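Local coordinates for protein iota-carrageenase (Alteromonas sp., PDB 1H80) that cleaves the 1,4-beta linkages of iota-carrageenan, a sulfated galactan of red algal cell walls, with inversion of anomeric configuration, at residues 109-121 with 135-147. Numbering follows the deposited sequence. Where two conformers were deposited one is given.
Sequences RNFSFQGLGNGFL and FKLGDVRNYKISN. With CA (calcium ion), chain C; GOL (glycerol), chain J.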
loop_
_atom_site.group_PDB
_atom_site.type_symbol
_atom_site.label_atom_id
_atom_site.label_comp_id
_atom_site.label_asym_id
_atom_site.label_seq_id
_atom_site.Cartn_x
_atom_site.Cartn_y
_atom_site.Cartn_z
ATOM N N ARG A 109 -13.555 9.989 -14.838
ATOM C CA ARG A 109 -13.544 8.898 -15.800
ATOM C C ARG A 109 -12.485 9.199 -16.852
ATOM O O ARG A 109 -12.360 10.341 -17.294
ATOM C CB ARG A 109 -14.911 8.774 -16.478
ATOM C CG ARG A 109 -16.075 8.463 -15.533
ATOM C CD ARG A 109 -15.966 7.062 -14.942
ATOM N NE ARG A 109 -17.101 6.721 -14.079
ATOM C CZ ARG A 109 -17.118 6.852 -12.754
ATOM N NH1 ARG A 109 -16.061 7.324 -12.106
ATOM N NH2 ARG A 109 -18.198 6.491 -12.067
ATOM N N ASN A 110 -11.725 8.179 -17.236
ATOM C CA ASN A 110 -10.684 8.315 -18.258
ATOM C C ASN A 110 -9.615 9.290 -17.805
ATOM O O ASN A 110 -9.570 10.444 -18.239
ATOM C CB ASN A 110 -11.295 8.798 -19.571
ATOM C CG ASN A 110 -12.550 8.045 -19.930
ATOM O OD1 ASN A 110 -12.623 6.825 -19.775
ATOM N ND2 ASN A 110 -13.551 8.767 -20.418
ATOM N N PHE A 111 -8.730 8.805 -16.950
ATOM C CA PHE A 111 -7.683 9.642 -16.401
ATOM C C PHE A 111 -6.344 8.927 -16.379
ATOM O O PHE A 111 -6.283 7.731 -16.129
ATOM C CB PHE A 111 -8.070 10.029 -14.971
ATOM C CG PHE A 111 -6.956 10.647 -14.191
ATOM C CD1 PHE A 111 -6.615 11.976 -14.384
ATOM C CD2 PHE A 111 -6.208 9.882 -13.301
ATOM C CE1 PHE A 111 -5.541 12.541 -13.704
ATOM C CE2 PHE A 111 -5.130 10.437 -12.615
ATOM C CZ PHE A 111 -4.797 11.766 -12.819
ATOM N N SER A 112 -5.267 9.649 -16.663
ATOM C CA SER A 112 -3.955 9.030 -16.578
ATOM C C SER A 112 -2.926 10.046 -16.095
ATOM O O SER A 112 -3.066 11.250 -16.316
ATOM C CB SER A 112 -3.532 8.402 -17.919
ATOM O OG SER A 112 -3.242 9.371 -18.907
ATOM N N PHE A 113 -1.923 9.544 -15.386
ATOM C CA PHE A 113 -0.842 10.360 -14.835
ATOM C C PHE A 113 0.348 9.442 -15.034
ATOM O O PHE A 113 0.497 8.438 -14.336
ATOM C CB PHE A 113 -1.098 10.622 -13.351
ATOM C CG PHE A 113 -0.258 11.721 -12.775
ATOM C CD1 PHE A 113 1.121 11.598 -12.699
ATOM C CD2 PHE A 113 -0.855 12.882 -12.304
ATOM C CE1 PHE A 113 1.896 12.621 -12.154
ATOM C CE2 PHE A 113 -0.088 13.908 -11.759
ATOM C CZ PHE A 113 1.289 13.775 -11.685
ATOM N N GLN A 114 1.205 9.783 -15.987
ATOM C CA GLN A 114 2.337 8.924 -16.288
ATOM C C GLN A 114 3.644 9.656 -16.539
ATOM O O GLN A 114 3.679 10.680 -17.220
ATOM C CB GLN A 114 1.985 8.064 -17.503
ATOM C CG GLN A 114 3.000 6.997 -17.861
ATOM C CD GLN A 114 2.462 6.040 -18.906
ATOM O OE1 GLN A 114 1.347 5.531 -18.777
ATOM N NE2 GLN A 114 3.249 5.787 -19.943
ATOM N N GLY A 115 4.721 9.114 -15.985
ATOM C CA GLY A 115 6.020 9.714 -16.181
ATOM C C GLY A 115 6.595 9.242 -17.505
ATOM O O GLY A 115 6.427 8.086 -17.902
ATOM N N LEU A 116 7.257 10.152 -18.208
ATOM C CA LEU A 116 7.900 9.824 -19.468
ATOM C C LEU A 116 9.272 9.240 -19.159
ATOM O O LEU A 116 9.809 9.434 -18.066
ATOM C CB LEU A 116 8.078 11.088 -20.310
ATOM C CG LEU A 116 6.794 11.733 -20.818
ATOM C CD1 LEU A 116 7.077 13.150 -21.277
ATOM C CD2 LEU A 116 6.225 10.891 -21.950
ATOM N N GLY A 117 9.833 8.518 -20.120
ATOM C CA GLY A 117 11.160 7.952 -19.940
ATOM C C GLY A 117 11.324 7.058 -18.728
ATOM O O GLY A 117 10.500 6.175 -18.497
ATOM N N ASN A 118 12.389 7.279 -17.959
ATOM C CA ASN A 118 12.635 6.455 -16.783
ATOM C C ASN A 118 11.902 6.942 -15.540
ATOM O O ASN A 118 12.179 6.491 -14.427
ATOM C CB ASN A 118 14.140 6.324 -16.499
ATOM C CG ASN A 118 14.809 7.653 -16.228
ATOM O OD1 ASN A 118 14.185 8.589 -15.742
ATOM N ND2 ASN A 118 16.105 7.731 -16.523
ATOM N N GLY A 119 10.966 7.866 -15.728
ATOM C CA GLY A 119 10.180 8.344 -14.607
ATOM C C GLY A 119 10.699 9.579 -13.917
ATOM O O GLY A 119 11.826 10.006 -14.146
ATOM N N PHE A 120 9.864 10.152 -13.059
ATOM C CA PHE A 120 10.240 11.358 -12.344
ATOM C C PHE A 120 10.291 11.099 -10.856
ATOM O O PHE A 120 10.121 9.971 -10.399
ATOM C CB PHE A 120 9.255 12.489 -12.633
ATOM C CG PHE A 120 7.834 12.166 -12.279
ATOM C CD1 PHE A 120 7.045 11.400 -13.132
ATOM C CD2 PHE A 120 7.279 12.625 -11.088
ATOM C CE1 PHE A 120 5.726 11.097 -12.806
ATOM C CE2 PHE A 120 5.966 12.329 -10.755
ATOM C CZ PHE A 120 5.184 11.564 -11.613
ATOM N N LEU A 121 10.506 12.164 -10.100
ATOM C CA LEU A 121 10.618 12.041 -8.663
ATOM C C LEU A 121 9.586 12.831 -7.875
ATOM O O LEU A 121 9.305 13.990 -8.181
ATOM C CB LEU A 121 12.011 12.499 -8.229
ATOM C CG LEU A 121 12.307 12.482 -6.732
ATOM C CD1 LEU A 121 12.442 11.046 -6.267
ATOM C CD2 LEU A 121 13.587 13.249 -6.451
ATOM N N PHE A 135 -1.330 9.956 -3.959
ATOM C CA PHE A 135 -2.642 9.875 -4.599
ATOM C C PHE A 135 -3.681 9.287 -3.663
ATOM O O PHE A 135 -3.407 8.330 -2.944
ATOM C CB PHE A 135 -2.634 8.951 -5.828
ATOM C CG PHE A 135 -2.027 9.547 -7.056
ATOM C CD1 PHE A 135 -0.670 9.405 -7.318
ATOM C CD2 PHE A 135 -2.820 10.233 -7.972
ATOM C CE1 PHE A 135 -0.110 9.935 -8.478
ATOM C CE2 PHE A 135 -2.271 10.769 -9.134
ATOM C CZ PHE A 135 -0.914 10.618 -9.385
ATOM N N LYS A 136 -4.871 9.871 -3.669
ATOM C CA LYS A 136 -5.980 9.314 -2.915
ATOM C C LYS A 136 -7.019 9.120 -4.008
ATOM O O LYS A 136 -7.446 10.083 -4.649
ATOM C CB LYS A 136 -6.519 10.264 -1.849
ATOM C CG LYS A 136 -7.681 9.632 -1.090
ATOM C CD LYS A 136 -8.143 10.463 0.090
ATOM C CE LYS A 136 -9.290 9.766 0.806
ATOM N NZ LYS A 136 -9.758 10.518 2.004
ATOM N N LEU A 137 -7.397 7.869 -4.242
ATOM C CA LEU A 137 -8.365 7.549 -5.280
ATOM C C LEU A 137 -9.735 7.289 -4.685
ATOM O O LEU A 137 -9.855 6.711 -3.604
ATOM C CB LEU A 137 -7.910 6.312 -6.055
ATOM C CG LEU A 137 -6.458 6.317 -6.541
ATOM C CD1 LEU A 137 -6.177 5.021 -7.278
ATOM C CD2 LEU A 137 -6.205 7.520 -7.443
ATOM N N GLY A 138 -10.762 7.729 -5.404
ATOM C CA GLY A 138 -12.130 7.527 -4.970
ATOM C C GLY A 138 -12.969 7.034 -6.134
ATOM O O GLY A 138 -12.733 5.946 -6.671
ATOM N N ASP A 139 -13.947 7.841 -6.532
ATOM C CA ASP A 139 -14.833 7.489 -7.632
ATOM C C ASP A 139 -14.175 7.787 -8.975
ATOM O O ASP A 139 -14.474 8.795 -9.624
ATOM C CB ASP A 139 -16.143 8.270 -7.522
ATOM C CG ASP A 139 -17.224 7.725 -8.434
ATOM O OD1 ASP A 139 -16.907 6.938 -9.354
ATOM O OD2 ASP A 139 -18.401 8.093 -8.235
ATOM N N VAL A 140 -13.273 6.902 -9.379
ATOM C CA VAL A 140 -12.568 7.043 -10.642
ATOM C C VAL A 140 -12.553 5.701 -11.361
ATOM O O VAL A 140 -12.361 4.658 -10.740
ATOM C CB VAL A 140 -11.115 7.554 -10.416
ATOM C CG1 VAL A 140 -10.369 6.641 -9.457
ATOM C CG2 VAL A 140 -10.378 7.641 -11.743
ATOM N N ARG A 141 -12.792 5.737 -12.669
ATOM C CA ARG A 141 -12.794 4.525 -13.483
ATOM C C ARG A 141 -12.037 4.782 -14.764
ATOM O O ARG A 141 -12.074 5.893 -15.301
ATOM C CB ARG A 141 -14.214 4.095 -13.826
ATOM C CG ARG A 141 -15.073 3.864 -12.615
ATOM C CD ARG A 141 -16.428 3.319 -13.000
ATOM N NE ARG A 141 -17.299 3.292 -11.835
ATOM C CZ ARG A 141 -18.556 2.872 -11.850
ATOM N NH1 ARG A 141 -19.104 2.432 -12.977
ATOM N NH2 ARG A 141 -19.268 2.904 -10.734
ATOM N N ASN A 142 -11.377 3.733 -15.246
ATOM C CA ASN A 142 -10.563 3.751 -16.451
ATOM C C ASN A 142 -9.416 4.722 -16.251
ATOM O O ASN A 142 -9.398 5.830 -16.793
ATOM C CB ASN A 142 -11.377 4.140 -17.682
ATOM C CG ASN A 142 -10.628 3.848 -18.957
ATOM O OD1 ASN A 142 -9.979 2.809 -19.069
ATOM N ND2 ASN A 142 -10.700 4.754 -19.919
ATOM N N TYR A 143 -8.451 4.288 -15.455
ATOM C CA TYR A 143 -7.322 5.138 -15.152
ATOM C C TYR A 143 -5.998 4.410 -15.160
ATOM O O TYR A 143 -5.937 3.186 -15.085
ATOM C CB TYR A 143 -7.521 5.802 -13.786
ATOM C CG TYR A 143 -7.532 4.851 -12.608
ATOM C CD1 TYR A 143 -8.702 4.192 -12.220
ATOM C CD2 TYR A 143 -6.384 4.655 -11.849
ATOM C CE1 TYR A 143 -8.722 3.365 -11.091
ATOM C CE2 TYR A 143 -6.393 3.836 -10.725
ATOM C CZ TYR A 143 -7.561 3.200 -10.350
ATOM O OH TYR A 143 -7.560 2.433 -9.210
ATOM N N LYS A 144 -4.933 5.191 -15.253
ATOM C CA LYS A 144 -3.594 4.643 -15.262
ATOM C C LYS A 144 -2.669 5.617 -14.557
ATOM O O LYS A 144 -2.628 6.799 -14.895
ATOM C CB LYS A 144 -3.131 4.415 -16.703
ATOM C CG LYS A 144 -1.777 3.741 -16.824
ATOM C CD LYS A 144 -1.383 3.614 -18.295
ATOM C CE LYS A 144 -0.074 2.865 -18.461
ATOM N NZ LYS A 144 0.336 2.837 -19.895
ATOM N N ILE A 145 -1.966 5.120 -13.546
ATOM C CA ILE A 145 -1.005 5.913 -12.778
ATOM C C ILE A 145 0.286 5.119 -12.942
ATOM O O ILE A 145 0.350 3.941 -12.597
ATOM C CB ILE A 145 -1.437 6.015 -11.310
ATOM C CG1 ILE A 145 -2.726 6.840 -11.235
ATOM C CG2 ILE A 145 -0.334 6.668 -10.476
ATOM C CD1 ILE A 145 -3.367 6.881 -9.857
ATOM N N SER A 146 1.328 5.783 -13.444
ATOM C CA SER A 146 2.549 5.064 -13.787
ATOM C C SER A 146 3.867 5.808 -13.797
ATOM O O SER A 146 3.901 7.006 -14.034
ATOM C CB SER A 146 2.331 4.502 -15.204
ATOM O OG SER A 146 3.498 3.978 -15.813
ATOM N N ASN A 147 4.941 5.064 -13.543
ATOM C CA ASN A 147 6.301 5.560 -13.666
ATOM C C ASN A 147 6.907 6.741 -12.910
ATOM O O ASN A 147 7.173 7.798 -13.496
ATOM C CB ASN A 147 6.514 5.789 -15.151
ATOM C CG ASN A 147 7.954 5.679 -15.565
ATOM O OD1 ASN A 147 8.767 5.050 -14.890
ATOM N ND2 ASN A 147 8.273 6.261 -16.721
HETATM CA CA CA C . 14.074 10.431 -14.446
HETATM C C1 GOL J . 10.407 5.142 -11.293
HETATM O O1 GOL J . 10.298 5.983 -12.448
HETATM C C2 GOL J . 10.828 3.671 -11.632
HETATM O O2 GOL J . 10.661 3.441 -13.049
HETATM C C3 GOL J . 9.963 2.640 -10.827
HETATM O O3 GOL J . 9.570 1.534 -11.650
HETATM O O HOH W 1 -20.327 7.119 -9.841
HETATM O O HOH W 2 13.919 8.465 -12.847
HETATM O O HOH W 3 15.911 11.627 -15.249
HETATM O O HOH W 4 14.094 11.385 -12.205
HETATM O O HOH W 5 16.252 9.521 -13.438
#
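Parallel strands on successive coils of a right-handed beta-helix, 111-115 and 143-147, pair in register, with Phe111 beside Tyr143 and Phe113 beside Ile145 on the inward face. Backbone bonds alternate between them, as in Phe113 N to Lys144 O (2.9 Å), and an asparagine pair marks the corner that both chains turn: Asn142 ND2 donates to Asn110 OD1 (2.8 Å), the two amide planes nearly perpendicular at 83°. Inside the coil, the edge of Phe135 stands on the face of Phe113 in a T-shaped pair, Phe135 CZ lying 3.6 Å from Phe113 CG.

Just before the corner, Arg109 bends at chi2 (-68°), which brings its guanidinium flat along Arg141, over CD and with NH2 above the rim of the other guanidinium. NH1 and NH2 of Arg109 both grip Asp139 OD1, at 2.9 and 3.0 Å, from one face of the carboxylate; Arg167 pairs with Asp139 OD2. A leucine in place of Arg109 would probably leave Asp139 OD1 without its two donors and strip the flat group from beside Arg141.

At the other end, Asn147 ND2 bridges Gly115 O and Gly117 O (2.8 Å to the latter), gripping the type II' turn whose Asn118 OD1 and Gly119 O bind calcium. The Asp139 carboxylate, paired with Arg109 and Arg167, probably eases the closeness of the like-charged Arg109 and Arg141, while the amide ties the metal-binding turn to the next coil.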